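Local structure of maternal effect protein oskar (Drosophila melanogaster, 5A4A) at residues A[9-14]-A[44-49]; A[17-22]-A[52-57]; A[23-28]-A[80-85]. The protein serves as the maternal inducer of germ plasm in the fly, its OSK domain having an SGNH-hydrolase-like fold and probably binding RNA. One frame throughout, in Å; residues are numbered along the deposited sequence.

Contact 1: residues A[9-14]-A[44-49]; sequences DSLLTI and RFRRHE. With SO4 (sulfate ion), chain E; SO4 (sulfate ion), chain F.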
loop_
_atom_site.group_PDB
_atom_site.type_symbol
_atom_site.label_atom_id
_atom_site.label_comp_id
_atom_site.label_asym_id
_atom_site.label_seq_id
_atom_site.Cartn_x
_atom_site.Cartn_y
_atom_site.Cartn_z
ATOM N N ASP A 9 9.568 -17.681 -10.647
ATOM C CA ASP A 9 10.705 -17.597 -9.710
ATOM C C ASP A 9 11.244 -16.168 -9.560
ATOM O O ASP A 9 11.774 -15.787 -8.502
ATOM C CB ASP A 9 11.830 -18.535 -10.162
ATOM C CG ASP A 9 13.011 -18.539 -9.211
ATOM O OD1 ASP A 9 12.870 -19.094 -8.108
ATOM O OD2 ASP A 9 14.080 -18.004 -9.570
ATOM N N SER A 10 11.093 -15.372 -10.614
ATOM C CA SER A 10 11.561 -13.989 -10.600
ATOM C C SER A 10 10.879 -13.147 -9.525
ATOM O O SER A 10 11.398 -12.104 -9.127
ATOM C CB SER A 10 11.352 -13.340 -11.966
ATOM O OG SER A 10 12.104 -14.010 -12.958
ATOM N N LEU A 11 9.712 -13.588 -9.065
ATOM C CA LEU A 11 8.982 -12.846 -8.038
ATOM C C LEU A 11 9.680 -12.914 -6.674
ATOM O O LEU A 11 9.434 -12.087 -5.799
ATOM C CB LEU A 11 7.542 -13.362 -7.927
ATOM C CG LEU A 11 6.615 -13.086 -9.121
ATOM C CD1 LEU A 11 5.299 -13.834 -8.959
ATOM C CD2 LEU A 11 6.360 -11.585 -9.289
ATOM N N LEU A 12 10.572 -13.883 -6.506
ATOM C CA LEU A 12 11.219 -14.100 -5.213
ATOM C C LEU A 12 12.278 -13.051 -4.923
ATOM O O LEU A 12 12.673 -12.848 -3.773
ATOM C CB LEU A 12 11.844 -15.500 -5.166
ATOM C CG LEU A 12 10.876 -16.673 -4.999
ATOM C CD1 LEU A 12 11.548 -17.963 -5.412
ATOM C CD2 LEU A 12 10.404 -16.783 -3.568
ATOM N N THR A 13 12.745 -12.387 -5.971
ATOM C CA THR A 13 13.846 -11.447 -5.829
ATOM C C THR A 13 13.415 -10.059 -6.245
ATOM O O THR A 13 12.846 -9.876 -7.318
ATOM C CB THR A 13 15.041 -11.869 -6.693
ATOM O OG1 THR A 13 15.504 -13.154 -6.258
ATOM C CG2 THR A 13 16.180 -10.855 -6.570
ATOM N N ILE A 14 13.674 -9.078 -5.390
ATOM C CA ILE A 14 13.435 -7.708 -5.785
ATOM C C ILE A 14 14.758 -6.963 -5.809
ATOM O O ILE A 14 15.734 -7.376 -5.167
ATOM C CB ILE A 14 12.374 -7.025 -4.910
ATOM C CG1 ILE A 14 12.817 -6.975 -3.443
ATOM C CG2 ILE A 14 11.041 -7.760 -5.033
ATOM C CD1 ILE A 14 11.827 -6.223 -2.566
ATOM N N ARG A 44 10.060 0.417 -12.511
ATOM C CA ARG A 44 9.706 -0.239 -13.771
ATOM C C ARG A 44 8.695 -1.337 -13.470
ATOM O O ARG A 44 8.686 -1.887 -12.372
ATOM C CB ARG A 44 10.952 -0.860 -14.397
ATOM C CG ARG A 44 12.081 0.133 -14.658
ATOM C CD ARG A 44 11.709 1.106 -15.760
ATOM N NE ARG A 44 11.442 0.403 -17.012
ATOM C CZ ARG A 44 12.387 -0.042 -17.834
ATOM N NH1 ARG A 44 13.669 0.148 -17.545
ATOM N NH2 ARG A 44 12.051 -0.678 -18.945
ATOM N N PHE A 45 7.861 -1.682 -14.442
ATOM C CA PHE A 45 6.854 -2.716 -14.215
ATOM C C PHE A 45 7.419 -4.081 -14.593
ATOM O O PHE A 45 8.239 -4.175 -15.496
ATOM C CB PHE A 45 5.587 -2.425 -15.029
ATOM C CG PHE A 45 4.904 -1.138 -14.661
ATOM C CD1 PHE A 45 4.607 -0.839 -13.334
ATOM C CD2 PHE A 45 4.571 -0.212 -15.647
ATOM C CE1 PHE A 45 3.983 0.358 -12.997
ATOM C CE2 PHE A 45 3.936 0.986 -15.312
ATOM C CZ PHE A 45 3.647 1.266 -13.980
ATOM N N ARG A 46 7.001 -5.134 -13.897
ATOM C CA ARG A 46 7.459 -6.480 -14.228
ATOM C C ARG A 46 6.885 -6.905 -15.572
ATOM O O ARG A 46 5.666 -6.859 -15.772
ATOM C CB ARG A 46 7.022 -7.473 -13.163
ATOM C CG ARG A 46 7.728 -7.272 -11.817
ATOM C CD ARG A 46 9.209 -7.576 -11.978
ATOM N NE ARG A 46 9.953 -7.467 -10.724
ATOM C CZ ARG A 46 10.328 -8.512 -9.995
ATOM N NH1 ARG A 46 10.009 -9.736 -10.397
ATOM N NH2 ARG A 46 11.013 -8.331 -8.867
ATOM N N ARG A 47 7.743 -7.338 -16.494
ATOM C CA ARG A 47 7.242 -7.532 -17.860
ATOM C C ARG A 47 6.408 -8.795 -18.085
ATOM O O ARG A 47 5.625 -8.851 -19.027
ATOM C CB ARG A 47 8.359 -7.366 -18.904
ATOM C CG ARG A 47 9.652 -8.092 -18.628
ATOM C CD ARG A 47 10.823 -7.450 -19.413
ATOM N NE ARG A 47 11.583 -6.473 -18.628
ATOM N N HIS A 48 6.551 -9.794 -17.220
ATOM C CA HIS A 48 5.900 -11.083 -17.470
ATOM C C HIS A 48 4.596 -11.307 -16.722
ATOM O O HIS A 48 3.979 -12.360 -16.865
ATOM C CB HIS A 48 6.874 -12.242 -17.203
ATOM C CG HIS A 48 8.143 -12.137 -17.981
ATOM N ND1 HIS A 48 9.387 -12.209 -17.390
ATOM C CD2 HIS A 48 8.366 -11.936 -19.301
ATOM C CE1 HIS A 48 10.318 -12.073 -18.313
ATOM N NE2 HIS A 48 9.725 -11.907 -19.484
ATOM N N GLU A 49 4.183 -10.320 -15.932
ATOM C CA GLU A 49 2.927 -10.413 -15.190
ATOM C C GLU A 49 1.811 -9.594 -15.820
ATOM O O GLU A 49 2.005 -8.421 -16.158
ATOM C CB GLU A 49 3.107 -9.983 -13.727
ATOM C CG GLU A 49 3.636 -11.082 -12.815
ATOM C CD GLU A 49 5.108 -11.342 -13.029
ATOM O OE1 GLU A 49 5.907 -10.387 -12.916
ATOM O OE2 GLU A 49 5.476 -12.491 -13.325
HETATM S S SO4 E . 9.306 -10.719 -14.126
HETATM O O1 SO4 E . 8.388 -10.063 -15.050
HETATM O O2 SO4 E . 9.633 -12.055 -14.626
HETATM O O3 SO4 E . 10.523 -9.920 -14.006
HETATM O O4 SO4 E . 8.688 -10.857 -12.822
HETATM S S SO4 F . 8.117 -0.469 -18.226
HETATM O O1 SO4 F . 7.773 0.784 -18.880
HETATM O O2 SO4 F . 6.952 -1.346 -18.192
HETATM O O3 SO4 F . 9.204 -1.111 -18.955
HETATM O O4 SO4 F . 8.558 -0.213 -16.851
#
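Arg46 reaches across to 9-14 and ends against two main-chain carbonyls, one for each terminal nitrogen. Its CG lies anti to its own carbonyl carbon (chi1 -68°), and a bend at chi2 swings the guanidinium toward the short 3-10 turn. NH1 donates to Ser10 O at 3.0 Å, close to the guanidinium plane but from well above the carbonyl plane. NH2 of Arg46 meets Thr13 O at 2.9 Å, within the plane of that carbonyl though along a more bent bond (142°). NE makes a salt bridge with Asp19, so all three nitrogens help fix the group's rotation.

The Leu11 and Glu49 side chains pass in opposite senses, Leu11 CD2 coming within 3.8 Å of Glu49 OE1; the other carboxylate oxygen is bonded to Asn8. A sulfate sits beside them, its O4 accepting from Arg46 NH1 at 3.0 Å and its O2 from His48 ND1 at 2.8 Å. Were Arg46 replaced by an alanine, the Ser10 and Thr13 carbonyls would probably lose these donors, and Asp19 and the sulfate a positive partner. The sulfate probably came from the crystallisation liquor, but its donors make an anion site that may hint how this RNA-binding protein could meet a phosphate.

Contact 2: residues A[17-22]-A[52-57]; sequences DYDAYL and LQSGLC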
loop_
_atom_site.group_PDB
_atom_site.type_symbol
_atom_site.label_atom_id
_atom_site.label_comp_id
_atom_site.label_asym_id
_atom_site.label_seq_id
_atom_site.Cartn_x
_atom_site.Cartn_y
_atom_site.Cartn_z
ATOM N N ASP A 17 17.071 -1.421 -8.525
ATOM C CA ASP A 17 17.325 -0.904 -9.868
ATOM C C ASP A 17 16.054 -0.779 -10.706
ATOM O O ASP A 17 15.972 0.087 -11.576
ATOM C CB ASP A 17 18.342 -1.775 -10.616
ATOM C CG ASP A 17 19.764 -1.568 -10.125
ATOM O OD1 ASP A 17 20.023 -0.550 -9.446
ATOM O OD2 ASP A 17 20.624 -2.422 -10.428
ATOM N N TYR A 18 15.073 -1.642 -10.436
ATOM C CA TYR A 18 13.860 -1.739 -11.246
ATOM C C TYR A 18 12.574 -1.767 -10.424
ATOM O O TYR A 18 11.517 -1.365 -10.907
ATOM C CB TYR A 18 13.904 -3.008 -12.101
ATOM C CG TYR A 18 15.139 -3.115 -12.964
ATOM C CD1 TYR A 18 15.282 -2.330 -14.101
ATOM C CD2 TYR A 18 16.165 -3.994 -12.638
ATOM C CE1 TYR A 18 16.410 -2.419 -14.895
ATOM C CE2 TYR A 18 17.302 -4.090 -13.429
ATOM C CZ TYR A 18 17.415 -3.298 -14.554
ATOM O OH TYR A 18 18.535 -3.384 -15.346
ATOM N N ASP A 19 12.653 -2.276 -9.201
ATOM C CA ASP A 19 11.456 -2.430 -8.372
ATOM C C ASP A 19 11.209 -1.231 -7.457
ATOM O O ASP A 19 12.106 -0.426 -7.216
ATOM C CB ASP A 19 11.532 -3.717 -7.548
ATOM C CG ASP A 19 11.559 -4.966 -8.417
ATOM O OD1 ASP A 19 10.754 -5.066 -9.365
ATOM O OD2 ASP A 19 12.398 -5.843 -8.158
ATOM N N ALA A 20 9.981 -1.118 -6.960
ATOM C CA ALA A 20 9.570 0.049 -6.186
ATOM C C ALA A 20 10.315 0.115 -4.865
ATOM O O ALA A 20 10.163 -0.765 -4.029
ATOM C CB ALA A 20 8.066 0.021 -5.938
ATOM N N TYR A 21 11.137 1.154 -4.714
ATOM C CA TYR A 21 11.870 1.432 -3.474
ATOM C C TYR A 21 11.788 2.922 -3.127
ATOM O O TYR A 21 11.733 3.780 -4.013
ATOM C CB TYR A 21 13.347 1.086 -3.651
ATOM C CG TYR A 21 13.746 -0.340 -3.340
ATOM C CD1 TYR A 21 13.323 -1.392 -4.144
ATOM C CD2 TYR A 21 14.580 -0.629 -2.259
ATOM C CE1 TYR A 21 13.704 -2.690 -3.878
ATOM C CE2 TYR A 21 14.967 -1.934 -1.983
ATOM C CZ TYR A 21 14.516 -2.957 -2.802
ATOM O OH TYR A 21 14.883 -4.259 -2.552
ATOM N N LEU A 22 11.829 3.232 -1.837
ATOM C CA LEU A 22 11.865 4.609 -1.391
ATOM C C LEU A 22 13.053 4.708 -0.426
ATOM O O LEU A 22 13.049 4.070 0.624
ATOM C CB LEU A 22 10.535 4.936 -0.702
ATOM C CG LEU A 22 10.036 6.344 -0.354
ATOM C CD1 LEU A 22 8.532 6.305 -0.128
ATOM C CD2 LEU A 22 10.684 6.866 0.874
ATOM N N LEU A 52 -0.340 -5.361 -13.242
ATOM C CA LEU A 52 0.756 -4.416 -13.157
ATOM C C LEU A 52 1.369 -4.490 -11.766
ATOM O O LEU A 52 0.652 -4.482 -10.762
ATOM C CB LEU A 52 0.219 -3.007 -13.349
ATOM C CG LEU A 52 1.081 -1.975 -14.052
ATOM C CD1 LEU A 52 1.414 -2.469 -15.463
ATOM C CD2 LEU A 52 0.321 -0.673 -14.109
ATOM N N GLN A 53 2.692 -4.551 -11.709
ATOM C CA GLN A 53 3.372 -4.559 -10.418
ATOM C C GLN A 53 4.828 -4.171 -10.578
ATOM O O GLN A 53 5.375 -4.220 -11.678
ATOM C CB GLN A 53 3.266 -5.939 -9.772
ATOM C CG GLN A 53 3.809 -7.083 -10.636
ATOM C CD GLN A 53 3.244 -8.425 -10.212
ATOM O OE1 GLN A 53 3.798 -9.099 -9.334
ATOM N NE2 GLN A 53 2.117 -8.808 -10.812
ATOM N N SER A 54 5.448 -3.789 -9.466
ATOM C CA SER A 54 6.860 -3.455 -9.428
ATOM C C SER A 54 7.296 -3.808 -8.027
ATOM O O SER A 54 6.878 -3.156 -7.085
ATOM C CB SER A 54 7.073 -1.957 -9.647
ATOM O OG SER A 54 8.452 -1.629 -9.617
ATOM N N GLY A 55 8.100 -4.854 -7.889
ATOM C CA GLY A 55 8.485 -5.332 -6.572
ATOM C C GLY A 55 7.270 -5.747 -5.758
ATOM O O GLY A 55 6.422 -6.507 -6.236
ATOM N N LEU A 56 7.190 -5.248 -4.524
ATOM C CA LEU A 56 6.087 -5.585 -3.632
ATOM C C LEU A 56 4.886 -4.642 -3.781
ATOM O O LEU A 56 3.942 -4.705 -2.994
ATOM C CB LEU A 56 6.578 -5.610 -2.172
ATOM C CG LEU A 56 7.788 -6.516 -1.925
ATOM C CD1 LEU A 56 8.259 -6.398 -0.471
ATOM C CD2 LEU A 56 7.470 -7.965 -2.256
ATOM N N CYS A 57 4.915 -3.776 -4.791
ATOM C CA CYS A 57 3.743 -2.979 -5.151
ATOM C C CYS A 57 2.996 -3.646 -6.292
ATOM O O CYS A 57 3.514 -3.729 -7.396
ATOM C CB CYS A 57 4.149 -1.560 -5.577
ATOM S SG CYS A 57 4.711 -0.551 -4.170
HETATM O O HOH W 1 9.010 -3.266 -3.611
#
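A tight two-residue beta hairpin, linking strand 53-54 to strand 56-58, turns here against the loop that leads into strand 21-22. The turn is of type II' and runs from Ser54 to Cys57, closed by reciprocal backbone bonds between those two residues. Gly55 takes its second position with a positive phi of 60°, and the neighbouring segment presses on the same spot: Asp19 CB packs 3.6 Å from Gly55 CA, and a CB on Gly55 would collide with it. Asp19 OD1 accepts a weak hydrogen bond from Gly55 N, 3.0 Å long but strongly bent (120°). The carboxylate has firmer partners, OD1 being shared with the guanidinium of Arg46 and OD2 taking the backbone N-H of Asn15.

In the SGNH-hydrolase fold of this domain the meeting point lies at one side of the central sheet, where strand 25-29 is paired with strand 21-22 antiparallel and with strand 56-58 parallel. Ala20 is the main apolar link across it. Its CB lies 3.8 Å from Cys57 SG and 3.6 Å from Ser54 O, while Ala37 and Leu34 of helix 31-40 pack on Ala20 and Cys57 respectively. Ser54 holds OG on the far side of CB from its backbone N (chi1 -180°), which directs the hydroxyl at segment 17-22, 3.1 Å from Ala20 N and 3.3 Å from Tyr18 O; its established hydrogen bond is with Arg44 O. Where the two backbones diverge, a single water spans them, donating to Ala20 O and accepting from Leu56 N, each at 2.8 Å.

Contact 3: residues A[23-28]-A[80-85]; sequences LDFPLM and QIIVNI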
loop_
_atom_site.group_PDB
_atom_site.type_symbol
_atom_site.label_atom_id
_atom_site.label_comp_id
_atom_site.label_asym_id
_atom_site.label_seq_id
_atom_site.Cartn_x
_atom_site.Cartn_y
_atom_site.Cartn_z
ATOM N N LEU A 23 14.087 5.460 -0.812
ATOM C CA LEU A 23 15.275 5.659 0.034
ATOM C C LEU A 23 15.886 4.354 0.557
ATOM O O LEU A 23 16.209 4.238 1.747
ATOM C CB LEU A 23 14.960 6.581 1.211
ATOM C CG LEU A 23 14.399 7.963 0.870
ATOM C CD1 LEU A 23 14.123 8.748 2.131
ATOM C CD2 LEU A 23 15.354 8.731 -0.051
ATOM N N ASP A 24 16.028 3.388 -0.345
ATOM C CA ASP A 24 16.561 2.061 -0.042
ATOM C C ASP A 24 15.616 1.160 0.767
ATOM O O ASP A 24 15.983 0.039 1.098
ATOM C CB ASP A 24 17.961 2.126 0.601
ATOM C CG ASP A 24 18.990 2.802 -0.293
ATOM O OD1 ASP A 24 19.010 2.522 -1.512
ATOM O OD2 ASP A 24 19.784 3.618 0.229
ATOM N N PHE A 25 14.405 1.634 1.063
ATOM C CA PHE A 25 13.372 0.773 1.641
ATOM C C PHE A 25 12.493 0.182 0.540
ATOM O O PHE A 25 11.935 0.926 -0.262
ATOM C CB PHE A 25 12.441 1.574 2.550
ATOM C CG PHE A 25 13.103 2.153 3.777
ATOM C CD1 PHE A 25 13.243 1.404 4.935
ATOM C CD2 PHE A 25 13.541 3.464 3.780
ATOM C CE1 PHE A 25 13.834 1.949 6.066
ATOM C CE2 PHE A 25 14.133 4.014 4.907
ATOM C CZ PHE A 25 14.277 3.255 6.045
ATOM N N PRO A 26 12.326 -1.152 0.513
ATOM C CA PRO A 26 11.314 -1.684 -0.409
ATOM C C PRO A 26 9.938 -1.124 -0.045
ATOM O O PRO A 26 9.671 -0.895 1.135
ATOM C CB PRO A 26 11.344 -3.194 -0.132
ATOM C CG PRO A 26 12.713 -3.452 0.449
ATOM C CD PRO A 26 13.007 -2.216 1.274
ATOM N N LEU A 27 9.109 -0.879 -1.052
ATOM C CA LEU A 27 7.737 -0.429 -0.860
ATOM C C LEU A 27 6.804 -1.587 -1.103
ATOM O O LEU A 27 6.917 -2.272 -2.123
ATOM C CB LEU A 27 7.392 0.665 -1.863
ATOM C CG LEU A 27 8.076 2.006 -1.670
ATOM C CD1 LEU A 27 7.798 2.883 -2.874
ATOM C CD2 LEU A 27 7.551 2.657 -0.400
ATOM N N MET A 28 5.858 -1.789 -0.193
ATOM C CA MET A 28 4.817 -2.789 -0.430
ATOM C C MET A 28 3.457 -2.117 -0.422
ATOM O O MET A 28 3.140 -1.374 0.490
ATOM C CB MET A 28 4.855 -3.895 0.625
ATOM C CG MET A 28 3.749 -4.932 0.414
ATOM S SD MET A 28 4.046 -6.486 1.279
ATOM C CE MET A 28 3.805 -6.020 2.997
ATOM N N GLN A 80 13.726 -3.596 6.400
ATOM C CA GLN A 80 12.590 -2.733 6.703
ATOM C C GLN A 80 11.820 -2.426 5.433
ATOM O O GLN A 80 12.410 -2.024 4.422
ATOM C CB GLN A 80 13.045 -1.428 7.359
ATOM C CG GLN A 80 13.721 -1.613 8.716
ATOM C CD GLN A 80 14.408 -0.349 9.188
ATOM O OE1 GLN A 80 13.803 0.489 9.861
ATOM N NE2 GLN A 80 15.681 -0.206 8.842
ATOM N N ILE A 81 10.505 -2.633 5.489
ATOM C CA ILE A 81 9.646 -2.450 4.322
ATOM C C ILE A 81 8.590 -1.389 4.616
ATOM O O ILE A 81 7.898 -1.475 5.625
ATOM C CB ILE A 81 8.929 -3.780 3.963
ATOM C CG1 ILE A 81 9.954 -4.895 3.690
ATOM C CG2 ILE A 81 7.956 -3.594 2.776
ATOM C CD1 ILE A 81 9.326 -6.273 3.446
ATOM N N ILE A 82 8.463 -0.391 3.742
ATOM C CA ILE A 82 7.408 0.605 3.916
ATOM C C ILE A 82 6.106 0.066 3.319
ATOM O O ILE A 82 6.043 -0.271 2.137
ATOM C CB ILE A 82 7.789 1.969 3.290
ATOM C CG1 ILE A 82 9.047 2.533 3.978
ATOM C CG2 ILE A 82 6.631 2.959 3.410
ATOM C CD1 ILE A 82 9.598 3.825 3.349
ATOM N N VAL A 83 5.067 0.005 4.147
ATOM C CA VAL A 83 3.816 -0.661 3.786
ATOM C C VAL A 83 2.630 0.292 3.696
ATOM O O VAL A 83 2.389 1.086 4.606
ATOM C CB VAL A 83 3.472 -1.740 4.827
ATOM C CG1 VAL A 83 2.151 -2.433 4.476
ATOM C CG2 VAL A 83 4.613 -2.755 4.933
ATOM N N ASN A 84 1.901 0.223 2.584
ATOM C CA ASN A 84 0.608 0.894 2.476
ATOM C C ASN A 84 -0.390 -0.119 1.938
ATOM O O ASN A 84 -0.413 -0.404 0.740
ATOM C CB ASN A 84 0.687 2.108 1.537
ATOM C CG ASN A 84 -0.617 2.891 1.484
ATOM O OD1 ASN A 84 -1.371 2.804 0.506
ATOM N ND2 ASN A 84 -0.894 3.659 2.536
ATOM N N ILE A 85 -1.204 -0.678 2.821
ATOM C CA ILE A 85 -2.022 -1.820 2.451
ATOM C C ILE A 85 -3.394 -1.740 3.130
ATOM O O ILE A 85 -3.510 -1.326 4.292
ATOM C CB ILE A 85 -1.271 -3.149 2.789
ATOM C CG1 ILE A 85 -1.802 -4.336 1.979
ATOM C CG2 ILE A 85 -1.279 -3.438 4.296
ATOM C CD1 ILE A 85 -1.473 -4.262 0.491
HETATM O O HOH W 2 15.403 -1.655 3.973
#
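Phe25 sets CG opposite its carbonyl carbon and beside its backbone N (chi1 -65°), which carries the ring toward strand 80-84, where Gln80 and Ile82 receive it, while a bend at chi3 of Met28 (71°) folds its methyl group back beside Val83. The Phe25 ring runs alongside the Gln80 side chain, its plane nearly perpendicular to the amide, with CE1 3.7 Å from Gln80 CB. Gln80 O lies at the ring edge, near its plane and 3.6 Å from Phe25 CD1. Ile82 approaches the ring at a slant, its CD1 3.7 Å from Phe25 CB.

Further along, the side chains alternate between the two faces of the sheet. Leu27 and Ile82 run next to each other in the same direction on one, CD2 of the former 3.8 Å from CB of the latter, with Leu22 packing on both. Met28 occupies the other face with Val83 and Ile81; Met28 CE touches Val83 CG2 at 3.9 Å, and Ala66 and Leu70 of helix 63-71 press on the methionine.

Three backbone bonds join the strands, the one to Pro26 O more bent than the other two: Ile82 N to Pro26 O (2.9 Å), Met28 N to Ile82 O (2.8 Å) and Asn84 N to Met28 O (2.9 Å). Pro26 has no N-H to offer, and its CD rests against Gln80 O, which instead accepts a hydrogen bond from a water that also reaches Asp24 O weakly.

The strands run parallel, 27° apart, and strand 80-84 continues the sheet to strand 116-120. Side-by-side parallel strands backed by helices on the sheet's faces are the core of the three-layer alpha/beta sandwich of SGNH hydrolases.

From the N terminus the chain passes through 9-14, 17-22 and 23-28 in turn, and later segments come back to meet each in the same order. Contact 1 closes a loop when 44-49 returns, contact 2 when 52-57 does, and contact 3, the longest, when 80-85 follows helix 63-71. Every loop therefore crosses the other two, and none nests. Contacts 1 and 2 adjoin through Arg44, whose backbone N bonds Tyr18 O. Contacts 2 and 3 share the sheet through neighbouring strands 21-22, 25-29 and 56-58. Together they connect the surface turn near the N terminus, through the hairpin, to the central sheet.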